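Local coordinates for protein cystalysin (Treponema denticola, PDB 1C7N) that binds pyridoxal-5'-phosphate and belongs to the aminotransferase class I and II family, with two copies of the chain in its assembly, at residues A[3-8]-A[41-46]; A[106-111]-A[262-267]; A[125-130]-A[135-140]; A[212-217]-A[321-326]. All blocks are in the same frame, centred on the assembly; numbering follows the deposited sequence.

Interaction 1 (A[3-8]-A[41-46])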
# COMPACT_ATOMS: atom_id res chain seq x y z
N TYR A 3 -7.78 -1.61 -29.80
CA TYR A 3 -6.75 -2.08 -28.87
C TYR A 3 -5.43 -2.42 -29.54
O TYR A 3 -5.39 -2.80 -30.71
CB TYR A 3 -7.30 -3.28 -28.09
CG TYR A 3 -8.61 -2.97 -27.39
CD1 TYR A 3 -9.76 -3.70 -27.67
CD2 TYR A 3 -8.70 -1.91 -26.48
CE1 TYR A 3 -10.98 -3.38 -27.07
CE2 TYR A 3 -9.91 -1.58 -25.88
CZ TYR A 3 -11.04 -2.32 -26.17
OH TYR A 3 -12.24 -1.97 -25.60
N ASP A 4 -4.34 -2.31 -28.78
CA ASP A 4 -3.01 -2.58 -29.30
C ASP A 4 -2.26 -3.67 -28.54
O ASP A 4 -1.88 -3.48 -27.38
CB ASP A 4 -2.19 -1.29 -29.27
CG ASP A 4 -0.78 -1.47 -29.81
OD1 ASP A 4 -0.33 -2.62 -30.02
OD2 ASP A 4 -0.10 -0.45 -30.02
N PHE A 5 -2.06 -4.82 -29.19
CA PHE A 5 -1.32 -5.93 -28.58
C PHE A 5 -0.17 -6.28 -29.51
O PHE A 5 0.41 -7.36 -29.43
CB PHE A 5 -2.22 -7.16 -28.41
CG PHE A 5 -3.40 -6.94 -27.51
CD1 PHE A 5 -4.66 -6.64 -28.04
CD2 PHE A 5 -3.27 -7.04 -26.13
CE1 PHE A 5 -5.76 -6.45 -27.21
CE2 PHE A 5 -4.36 -6.85 -25.29
CZ PHE A 5 -5.61 -6.55 -25.83
N THR A 6 0.16 -5.34 -30.39
CA THR A 6 1.21 -5.55 -31.37
C THR A 6 2.45 -4.66 -31.25
O THR A 6 3.54 -5.06 -31.66
CB THR A 6 0.65 -5.39 -32.79
OG1 THR A 6 0.06 -4.10 -32.92
CG2 THR A 6 -0.41 -6.46 -33.06
N THR A 7 2.30 -3.46 -30.71
CA THR A 7 3.44 -2.56 -30.57
C THR A 7 4.47 -3.13 -29.60
O THR A 7 4.13 -3.48 -28.47
CB THR A 7 3.03 -1.18 -30.04
OG1 THR A 7 2.16 -0.54 -30.98
CG2 THR A 7 4.27 -0.31 -29.83
N LYS A 8 5.72 -3.21 -30.04
CA LYS A 8 6.79 -3.71 -29.19
C LYS A 8 7.27 -2.54 -28.33
O LYS A 8 7.89 -1.61 -28.84
CB LYS A 8 7.95 -4.23 -30.05
CG LYS A 8 9.09 -4.84 -29.25
CD LYS A 8 10.21 -5.36 -30.16
CE LYS A 8 11.31 -6.00 -29.32
NZ LYS A 8 12.47 -6.46 -30.14
N MET A 41 2.32 -7.62 -17.70
CA MET A 41 2.29 -7.60 -19.17
C MET A 41 3.15 -6.63 -19.96
O MET A 41 3.44 -5.52 -19.52
CB MET A 41 0.85 -7.43 -19.64
CG MET A 41 -0.12 -8.45 -19.09
SD MET A 41 -1.78 -8.22 -19.78
CE MET A 41 -2.74 -9.23 -18.64
N GLU A 42 3.54 -7.06 -21.15
CA GLU A 42 4.33 -6.24 -22.06
C GLU A 42 3.38 -5.58 -23.06
O GLU A 42 3.68 -5.47 -24.25
CB GLU A 42 5.37 -7.11 -22.77
CG GLU A 42 6.55 -7.51 -21.88
CD GLU A 42 7.22 -6.32 -21.21
OE1 GLU A 42 7.57 -5.35 -21.92
OE2 GLU A 42 7.41 -6.34 -19.98
N PHE A 43 2.23 -5.17 -22.54
CA PHE A 43 1.20 -4.50 -23.32
C PHE A 43 0.87 -3.19 -22.61
O PHE A 43 0.99 -3.11 -21.38
CB PHE A 43 -0.09 -5.33 -23.34
CG PHE A 43 0.02 -6.65 -24.04
CD1 PHE A 43 -0.55 -7.79 -23.48
CD2 PHE A 43 0.63 -6.76 -25.28
CE1 PHE A 43 -0.52 -9.02 -24.15
CE2 PHE A 43 0.67 -7.98 -25.96
CZ PHE A 43 0.09 -9.11 -25.39
N LYS A 44 0.47 -2.17 -23.35
CA LYS A 44 0.07 -0.95 -22.68
C LYS A 44 -1.25 -1.34 -22.00
O LYS A 44 -1.93 -2.28 -22.42
CB LYS A 44 -0.15 0.19 -23.68
CG LYS A 44 1.13 0.92 -24.11
CD LYS A 44 1.87 1.51 -22.91
CE LYS A 44 2.70 2.75 -23.28
NZ LYS A 44 3.79 2.49 -24.26
N ASN A 45 -1.61 -0.63 -20.93
CA ASN A 45 -2.85 -0.93 -20.23
C ASN A 45 -4.06 -0.60 -21.10
O ASN A 45 -3.93 0.06 -22.13
CB ASN A 45 -2.89 -0.13 -18.92
CG ASN A 45 -1.86 -0.63 -17.92
OD1 ASN A 45 -2.07 -1.65 -17.26
ND2 ASN A 45 -0.74 0.07 -17.83
N PRO A 46 -5.25 -1.08 -20.71
CA PRO A 46 -6.45 -0.80 -21.51
C PRO A 46 -6.64 0.71 -21.71
O PRO A 46 -6.50 1.49 -20.77
CB PRO A 46 -7.57 -1.41 -20.68
CG PRO A 46 -6.89 -2.52 -19.96
CD PRO A 46 -5.59 -1.91 -19.54
O HOH W 1 -2.98 -2.98 -24.78
O HOH W 2 0.61 -2.50 -26.18
O HOH W 3 2.41 -4.48 -26.64

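Interaction 2 (A[106-111]-A[262-267]). Unlike the reference sequence in segment 262-267: Ala267 (reference Ile).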
# COMPACT_ATOMS: atom_id res chain seq x y z
N VAL A 106 -1.50 -15.76 7.36
CA VAL A 106 -0.64 -16.63 8.16
C VAL A 106 -0.42 -16.00 9.53
O VAL A 106 -0.53 -16.66 10.57
CB VAL A 106 0.72 -16.84 7.48
CG1 VAL A 106 1.64 -17.65 8.38
CG2 VAL A 106 0.53 -17.54 6.14
N ARG A 107 -0.11 -14.71 9.53
CA ARG A 107 0.14 -13.98 10.76
C ARG A 107 -1.01 -14.09 11.76
O ARG A 107 -0.80 -14.38 12.94
CB ARG A 107 0.39 -12.50 10.42
CG ARG A 107 0.65 -11.60 11.61
CD ARG A 107 1.09 -10.21 11.15
NE ARG A 107 2.21 -10.28 10.22
CZ ARG A 107 2.11 -10.10 8.90
NH1 ARG A 107 0.93 -9.81 8.35
NH2 ARG A 107 3.18 -10.21 8.13
N GLU A 108 -2.23 -13.87 11.28
CA GLU A 108 -3.41 -13.89 12.14
C GLU A 108 -4.02 -15.24 12.52
O GLU A 108 -4.38 -15.44 13.68
CB GLU A 108 -4.50 -13.01 11.51
CG GLU A 108 -5.81 -12.94 12.28
CD GLU A 108 -5.62 -12.49 13.72
OE1 GLU A 108 -4.78 -11.61 13.97
OE2 GLU A 108 -6.33 -13.02 14.61
N PHE A 109 -4.13 -16.16 11.57
CA PHE A 109 -4.76 -17.44 11.88
C PHE A 109 -3.87 -18.64 12.21
O PHE A 109 -4.36 -19.77 12.28
CB PHE A 109 -5.75 -17.78 10.77
CG PHE A 109 -6.78 -16.72 10.54
CD1 PHE A 109 -6.54 -15.68 9.64
CD2 PHE A 109 -7.95 -16.70 11.28
CE1 PHE A 109 -7.46 -14.64 9.49
CE2 PHE A 109 -8.88 -15.67 11.14
CZ PHE A 109 -8.63 -14.63 10.24
N THR A 110 -2.58 -18.40 12.41
CA THR A 110 -1.66 -19.47 12.79
C THR A 110 -0.63 -18.88 13.74
O THR A 110 -0.53 -17.67 13.89
CB THR A 110 -0.91 -20.08 11.58
OG1 THR A 110 -0.03 -19.10 11.00
CG2 THR A 110 -1.89 -20.57 10.52
N LYS A 111 0.13 -19.75 14.39
CA LYS A 111 1.17 -19.33 15.32
C LYS A 111 2.47 -20.01 14.90
O LYS A 111 2.44 -21.01 14.18
CB LYS A 111 0.80 -19.74 16.74
CG LYS A 111 0.56 -21.25 16.90
CD LYS A 111 0.32 -21.63 18.35
CE LYS A 111 -0.03 -23.11 18.49
NZ LYS A 111 1.05 -24.01 18.00
N THR A 262 -8.97 -8.15 9.33
CA THR A 262 -8.93 -6.69 9.29
C THR A 262 -8.10 -6.10 10.43
O THR A 262 -7.34 -5.15 10.22
CB THR A 262 -10.35 -6.13 9.36
OG1 THR A 262 -11.09 -6.59 8.23
CG2 THR A 262 -10.33 -4.61 9.37
N LYS A 263 -8.26 -6.64 11.63
CA LYS A 263 -7.51 -6.15 12.79
C LYS A 263 -6.03 -6.35 12.51
O LYS A 263 -5.22 -5.44 12.70
CB LYS A 263 -7.90 -6.91 14.06
CG LYS A 263 -7.63 -8.41 13.97
CD LYS A 263 -7.88 -9.17 15.27
CE LYS A 263 -6.71 -9.02 16.24
NZ LYS A 263 -6.83 -9.96 17.40
N SER A 264 -5.68 -7.55 12.07
CA SER A 264 -4.29 -7.88 11.78
C SER A 264 -3.73 -6.96 10.69
O SER A 264 -2.61 -6.46 10.82
CB SER A 264 -4.16 -9.33 11.34
OG SER A 264 -2.80 -9.65 11.12
N ARG A 265 -4.49 -6.76 9.63
CA ARG A 265 -4.05 -5.88 8.56
C ARG A 265 -3.81 -4.47 9.10
O ARG A 265 -2.85 -3.80 8.73
CB ARG A 265 -5.09 -5.83 7.43
CG ARG A 265 -4.92 -4.65 6.50
CD ARG A 265 -5.94 -3.57 6.82
NE ARG A 265 -7.01 -3.58 5.84
CZ ARG A 265 -8.13 -2.88 5.92
NH1 ARG A 265 -8.37 -2.09 6.96
NH2 ARG A 265 -9.02 -2.96 4.95
N ASP A 266 -4.69 -4.02 10.00
CA ASP A 266 -4.57 -2.68 10.56
C ASP A 266 -3.35 -2.49 11.47
O ASP A 266 -3.00 -1.36 11.80
CB ASP A 266 -5.85 -2.30 11.30
CG ASP A 266 -7.04 -2.17 10.37
OD1 ASP A 266 -6.85 -1.74 9.21
OD2 ASP A 266 -8.18 -2.48 10.79
N ALA A 267 -2.72 -3.59 11.87
CA ALA A 267 -1.53 -3.52 12.72
C ALA A 267 -0.30 -3.61 11.83
O ALA A 267 0.80 -3.25 12.24
CB ALA A 267 -1.53 -4.65 13.74

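Interaction 3 (A[125-130]-A[135-140])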
# COMPACT_ATOMS: atom_id res chain seq x y z
N PRO A 125 6.12 -16.95 -3.66
CA PRO A 125 5.84 -16.15 -2.45
C PRO A 125 5.05 -16.93 -1.40
O PRO A 125 5.00 -16.54 -0.23
CB PRO A 125 5.06 -14.96 -3.00
CG PRO A 125 5.69 -14.77 -4.34
CD PRO A 125 5.78 -16.18 -4.87
N PHE A 126 4.41 -18.03 -1.81
CA PHE A 126 3.65 -18.85 -0.88
C PHE A 126 4.61 -19.41 0.16
O PHE A 126 4.33 -19.39 1.36
CB PHE A 126 2.97 -20.03 -1.59
CG PHE A 126 1.62 -19.69 -2.17
CD1 PHE A 126 0.81 -20.70 -2.69
CD2 PHE A 126 1.16 -18.38 -2.21
CE1 PHE A 126 -0.43 -20.41 -3.24
CE2 PHE A 126 -0.09 -18.08 -2.75
CZ PHE A 126 -0.88 -19.10 -3.27
N PHE A 127 5.75 -19.93 -0.30
CA PHE A 127 6.75 -20.49 0.59
C PHE A 127 7.21 -19.43 1.58
O PHE A 127 7.30 -19.68 2.78
CB PHE A 127 7.97 -20.98 -0.20
CG PHE A 127 7.69 -22.13 -1.12
CD1 PHE A 127 6.93 -21.96 -2.28
CD2 PHE A 127 8.20 -23.40 -0.84
CE1 PHE A 127 6.69 -23.02 -3.15
CE2 PHE A 127 7.96 -24.47 -1.70
CZ PHE A 127 7.21 -24.28 -2.86
N MET A 128 7.51 -18.25 1.06
CA MET A 128 7.98 -17.14 1.86
C MET A 128 7.00 -16.72 2.95
O MET A 128 7.39 -16.55 4.11
CB MET A 128 8.29 -15.95 0.95
CG MET A 128 9.30 -16.26 -0.15
SD MET A 128 9.42 -14.96 -1.41
CE MET A 128 10.09 -13.62 -0.43
N ALA A 129 5.73 -16.56 2.58
CA ALA A 129 4.70 -16.14 3.53
C ALA A 129 4.64 -17.05 4.75
O ALA A 129 4.28 -16.62 5.85
CB ALA A 129 3.35 -16.10 2.84
N ILE A 130 4.98 -18.32 4.54
CA ILE A 130 4.94 -19.30 5.60
C ILE A 130 6.20 -19.36 6.46
O ILE A 130 6.16 -18.99 7.63
CB ILE A 130 4.64 -20.70 5.02
CG1 ILE A 130 3.28 -20.68 4.31
CG2 ILE A 130 4.64 -21.75 6.13
CD1 ILE A 130 2.97 -21.91 3.49
N ARG A 135 6.47 -20.41 10.31
CA ARG A 135 5.41 -21.41 10.34
C ARG A 135 6.02 -22.57 9.56
O ARG A 135 7.09 -22.41 8.98
CB ARG A 135 4.14 -20.90 9.65
CG ARG A 135 3.13 -20.21 10.56
CD ARG A 135 3.66 -18.95 11.23
NE ARG A 135 2.57 -18.18 11.84
CZ ARG A 135 2.71 -17.05 12.52
NH1 ARG A 135 3.91 -16.52 12.71
NH2 ARG A 135 1.65 -16.43 13.00
N LYS A 136 5.36 -23.73 9.54
CA LYS A 136 5.93 -24.86 8.82
C LYS A 136 5.27 -25.09 7.46
O LYS A 136 4.05 -25.24 7.36
CB LYS A 136 5.83 -26.14 9.66
CG LYS A 136 6.38 -26.01 11.09
CD LYS A 136 7.75 -25.36 11.12
CE LYS A 136 8.78 -26.13 10.30
NZ LYS A 136 10.09 -25.42 10.29
N ILE A 137 6.09 -25.14 6.42
CA ILE A 137 5.59 -25.37 5.07
C ILE A 137 5.29 -26.86 4.89
O ILE A 137 6.20 -27.68 4.96
CB ILE A 137 6.62 -24.94 4.00
CG1 ILE A 137 6.91 -23.45 4.13
CG2 ILE A 137 6.09 -25.27 2.61
CD1 ILE A 137 7.99 -22.95 3.20
N ILE A 138 4.02 -27.19 4.69
CA ILE A 138 3.62 -28.59 4.50
C ILE A 138 3.31 -28.79 3.02
O ILE A 138 2.29 -28.31 2.52
CB ILE A 138 2.38 -28.94 5.34
CG1 ILE A 138 2.59 -28.52 6.80
CG2 ILE A 138 2.12 -30.44 5.29
CD1 ILE A 138 3.80 -29.15 7.46
N GLU A 139 4.19 -29.49 2.33
CA GLU A 139 4.04 -29.72 0.90
C GLU A 139 3.23 -30.94 0.48
O GLU A 139 3.47 -32.05 0.95
CB GLU A 139 5.41 -29.79 0.24
CG GLU A 139 6.24 -28.53 0.40
CD GLU A 139 7.64 -28.70 -0.13
OE1 GLU A 139 7.80 -29.01 -1.33
OE2 GLU A 139 8.60 -28.53 0.65
N CYS A 140 2.29 -30.71 -0.43
CA CYS A 140 1.47 -31.78 -0.97
C CYS A 140 1.73 -31.72 -2.48
O CYS A 140 0.92 -31.21 -3.25
CB CYS A 140 -0.01 -31.52 -0.67
SG CYS A 140 -1.08 -32.94 -1.03

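Interaction 4 (A[212-217]-A[321-326])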
# COMPACT_ATOMS: atom_id res chain seq x y z
N PRO A 212 -9.75 -20.44 -23.72
CA PRO A 212 -11.00 -20.91 -24.32
C PRO A 212 -11.29 -22.38 -24.01
O PRO A 212 -10.39 -23.22 -24.06
CB PRO A 212 -10.78 -20.68 -25.81
CG PRO A 212 -9.96 -19.42 -25.81
CD PRO A 212 -8.94 -19.73 -24.73
N GLY A 213 -12.54 -22.68 -23.67
CA GLY A 213 -12.93 -24.04 -23.36
C GLY A 213 -12.96 -24.38 -21.88
O GLY A 213 -13.78 -25.19 -21.44
N TYR A 214 -12.08 -23.76 -21.10
CA TYR A 214 -12.05 -24.04 -19.67
C TYR A 214 -12.95 -23.11 -18.88
O TYR A 214 -13.29 -22.01 -19.33
CB TYR A 214 -10.61 -23.98 -19.17
CG TYR A 214 -9.74 -24.95 -19.93
CD1 TYR A 214 -9.03 -24.55 -21.06
CD2 TYR A 214 -9.71 -26.30 -19.58
CE1 TYR A 214 -8.32 -25.47 -21.83
CE2 TYR A 214 -9.01 -27.23 -20.34
CZ TYR A 214 -8.32 -26.81 -21.46
OH TYR A 214 -7.65 -27.73 -22.23
N GLU A 215 -13.36 -23.58 -17.70
CA GLU A 215 -14.26 -22.84 -16.83
C GLU A 215 -13.74 -22.79 -15.40
O GLU A 215 -13.51 -23.83 -14.79
CB GLU A 215 -15.64 -23.51 -16.81
CG GLU A 215 -16.26 -23.82 -18.16
CD GLU A 215 -16.72 -22.59 -18.90
OE1 GLU A 215 -17.15 -21.62 -18.24
OE2 GLU A 215 -16.68 -22.60 -20.15
N HIS A 216 -13.59 -21.58 -14.86
CA HIS A 216 -13.13 -21.43 -13.49
C HIS A 216 -14.31 -21.49 -12.53
O HIS A 216 -15.39 -20.96 -12.81
CB HIS A 216 -12.40 -20.10 -13.30
CG HIS A 216 -11.93 -19.86 -11.90
ND1 HIS A 216 -12.73 -19.33 -10.92
CD2 HIS A 216 -10.74 -20.13 -11.30
CE1 HIS A 216 -12.07 -19.28 -9.77
NE2 HIS A 216 -10.86 -19.76 -9.98
N THR A 217 -14.10 -22.15 -11.40
CA THR A 217 -15.13 -22.27 -10.37
C THR A 217 -14.57 -21.66 -9.09
O THR A 217 -13.58 -22.14 -8.55
CB THR A 217 -15.47 -23.75 -10.08
OG1 THR A 217 -16.00 -24.36 -11.26
CG2 THR A 217 -16.49 -23.84 -8.95
N LEU A 321 -0.41 -26.79 -23.97
CA LEU A 321 -1.30 -25.64 -23.81
C LEU A 321 -1.71 -25.59 -22.35
O LEU A 321 -1.72 -26.61 -21.66
CB LEU A 321 -2.54 -25.79 -24.69
CG LEU A 321 -2.30 -25.93 -26.20
CD1 LEU A 321 -3.64 -25.88 -26.92
CD2 LEU A 321 -1.39 -24.82 -26.70
N ILE A 322 -2.04 -24.40 -21.85
CA ILE A 322 -2.45 -24.24 -20.47
C ILE A 322 -3.96 -23.98 -20.42
O ILE A 322 -4.57 -23.67 -21.43
CB ILE A 322 -1.72 -23.07 -19.81
CG1 ILE A 322 -1.92 -21.80 -20.64
CG2 ILE A 322 -0.23 -23.40 -19.67
CD1 ILE A 322 -1.23 -20.58 -20.07
N GLU A 323 -4.54 -24.11 -19.23
CA GLU A 323 -5.98 -23.90 -19.07
C GLU A 323 -6.28 -22.48 -18.58
O GLU A 323 -7.33 -21.91 -18.90
CB GLU A 323 -6.54 -24.93 -18.08
CG GLU A 323 -6.03 -26.35 -18.31
CD GLU A 323 -6.67 -27.37 -17.39
OE1 GLU A 323 -6.96 -27.04 -16.22
OE2 GLU A 323 -6.87 -28.52 -17.84
N GLY A 324 -5.35 -21.91 -17.81
CA GLY A 324 -5.52 -20.57 -17.27
C GLY A 324 -4.21 -19.86 -17.04
O GLY A 324 -3.15 -20.48 -17.11
N THR A 325 -4.29 -18.57 -16.71
CA THR A 325 -3.13 -17.70 -16.50
C THR A 325 -2.50 -17.49 -17.88
O THR A 325 -2.88 -18.17 -18.84
CB THR A 325 -2.02 -18.31 -15.58
OG1 THR A 325 -1.24 -19.25 -16.35
CG2 THR A 325 -2.61 -19.01 -14.36
N TYR A 326 -1.56 -16.56 -17.99
CA TYR A 326 -0.86 -16.34 -19.26
C TYR A 326 0.59 -16.82 -19.10
O TYR A 326 1.47 -16.39 -19.84
CB TYR A 326 -0.89 -14.87 -19.70
CG TYR A 326 -0.40 -13.83 -18.70
CD1 TYR A 326 -1.29 -12.92 -18.14
CD2 TYR A 326 0.95 -13.72 -18.37
CE1 TYR A 326 -0.86 -11.92 -17.27
CE2 TYR A 326 1.40 -12.72 -17.49
CZ TYR A 326 0.48 -11.82 -16.95
OH TYR A 326 0.89 -10.84 -16.08
O HOH W 4 -5.94 -29.19 -20.47

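Interaction 1 (A[3-8]-A[41-46])
Phe5 and Phe43 each hold CG opposite the carbonyl carbon and beside the backbone N (chi1 -61° and -65°), and from these positions their rings meet edge to face. The edge carbon CD2 of Phe5 comes down over the centre of the Phe43 ring, 3.9 Å from CD1 of Phe43. This is a nearly perpendicular T-shaped stack, with the planes at 89° and the ring centroids 5.1 Å apart. Phe43 also touches backbone, its CE2 lying 3.5 Å from the carbonyl O of Phe5.

Polar groups join the two loops through water. One water donates to both Asp4 O and Lys44 O. A second donates to Asp4 O while accepting from Lys44 N, and a third donates to the carbonyls of Thr7 and Glu42. Asp4 holds the turn of segment 3-8: its OD1 accepts from Thr6 N at 2.8 Å in an Asx turn and, through its syn lone pair, from Thr7 N in an almost straight bond.

Lys44 packs on Thr60 of the second subunit. Tyr3 and Phe5 both meet Trp291 with their rings, and Phe5 rests further on Cys295 and Val298. The T-shaped pair and the water bridges thus join two loops, of which 3-8 is laid against helix 289-313, while in 41-46 Pro46 takes the N-cap position right before helix 47-59.

Interaction 2 (A[106-111]-A[262-267])
Glu108 and Ser264 are the nearest CA pair of two helical segments, on helices 98-109 and 255-267, both side chains starting toward the other segment. Glu108 lies with CB 3.7 Å from CB of Ser264. Its CG extends away from the backbone N (chi1 179°), and the bend at the next bond (chi2 55°) brings OE1 of Glu108 to 3.5 Å from CB of Ser264. Ser264 uses its hydroxyl differently: OG is hydrogen-bonded to OD1 of Asn104, one turn earlier on the first helix. Arg107 passes alongside, its CD 3.9 Å from OG of Ser264.

Lys263 crosses Glu108 at about a right angle. Its CE is 3.9 Å from OE1 of Glu108, whereas its NZ stays 4.2 Å from OE2 of Glu108, too far for a salt bridge. The charges can still attract each other weakly, but the firm partner of OE2 is Arg260, which forms a salt bridge with it from the same helix as Lys263. Within segment 106-111, CG of Glu108 lies over one face of the Phe109 ring, toward its rim.

Arg107 also packs on Ala267 of the second subunit, while Ala267 O accepts a hydrogen bond from NH1 of Arg107 of that subunit, so the two helices border the dimer interface. On the sheet side, Phe109 reaches Met199 and Trp201 of strand 199-203, and Thr262 and Arg265 rest on Ile93 of strand 92-95; this is helix-helix packing on the mixed sheet of the aminotransferase fold, at the subunit boundary.

Interaction 3 (A[125-130]-A[135-140])
Ile130 and Phe127 pack on Ile137, joining the helix of a beta-alpha-beta unit to the strand that follows it. In this unit strand 115-118 leads into helix 125-131 and the chain returns as strand 136-139, at an edge of the mixed sheet. Helix segment and strand run largely antiparallel, their directions at 141° and their axes 8.2 Å apart.

The one hydrogen bond between the two segments closes the short turn. Arg135 N donates to Ile130 O over 3.0 Å; the bond is fairly straight (159°) but arrives from above the carbonyl plane. Arg135 then directs its guanidinium away from the helix, where NH2 binds Thr110 O and NH1 binds Gln133 O. Lys136 and Ile138 pair through their backbones with strand 115-118.

Apolar packing makes up the remainder. The branch methyl CG2 of Ile130 points opposite the backbone N and presses on the strand, 3.5 Å from CG1 of Ile137, a tight carbon pair. The same methyl also lies 3.6 Å from the carbonyl carbon of Lys136 and 3.7 Å from CB of Arg135, so a single branch spans the start of the strand. Both isoleucines also touch Ile118 of the neighbouring strand, which continues the apolar layer between helix and sheet. One turn back on the helix, Phe127 and Ile137 cross at about a right angle. There CD1 of Ile137 meets CB of Phe127 at 3.9 Å and sits 3.4 Å from the carbonyl O of Phe127.

Interaction 4 (A[212-217]-A[321-326])
Tyr214 lies with one face of its ring against Glu323, whose aliphatic stem and carboxylate both overlap it. CB of Glu323 stands 3.7 Å from the centroid of the Tyr214 ring and only 13° from the ring normal, a well-centred CH-pi contact. With CG beside the backbone N (chi1 -44°) and the chain extended beyond it, Glu323 runs across the ring toward its CE2 side. There OE2 of Glu323 comes within 3.5 Å of CE2 of Tyr214. The carboxylate is stacked on the ring with its plane inclined by 30°. The backbone of Glu323 completes the overlap, its CA lying 3.7 Å from CD1 of Tyr214.

A water spans the polar ends: it donates to OE2 of Glu323 at 2.9 Å and is hydrogen-bonded to OH of Tyr214, also at 2.9 Å. OE2 has another partner in Tyr148 OH, while OE1 is held by Val180 N and by a salt bridge to Arg179. These bonds probably help to hold the carboxylate in its orientation against the ring.

The contact joins the loop after strand 199-203 to the loop leading into strand 327-331. The backbone bond of Glu323 with Met211, right before segment 212-217, reinforces the same join, and that with Gly178 adds a third loop. The exposed ring of Tyr214 lies on a buried acid. Since Glu323 is given hydrogen bonds at both oxygens and has Arg179 close by, it is probably ionised; the ring then contributes dispersion and the water the polar link, without a direct bond between the side chains.

Overall arrangement
Interaction 1 comes first along the chain, joining the N-terminal loop to the approach to helix 47-59. Interaction 3 is local and falls between the two segments of interaction 2, whereas interactions 2 and 4 alternate in sequence. Interactions 2 and 3, with centres about 16 Å apart, touch through Arg135; interaction 2 packs against the mixed seven-stranded sheet and interaction 3 includes its edge strand 136-139. Interactions 1 and 4 lie about 21 Å apart between centres and meet through Met41 and Tyr326, near helix 289-313. Interactions 1 and 2, about 38 Å apart on opposite sides of the chain's centre, both reach the second subunit, so the dimer interface draws on widely separated parts of the fold.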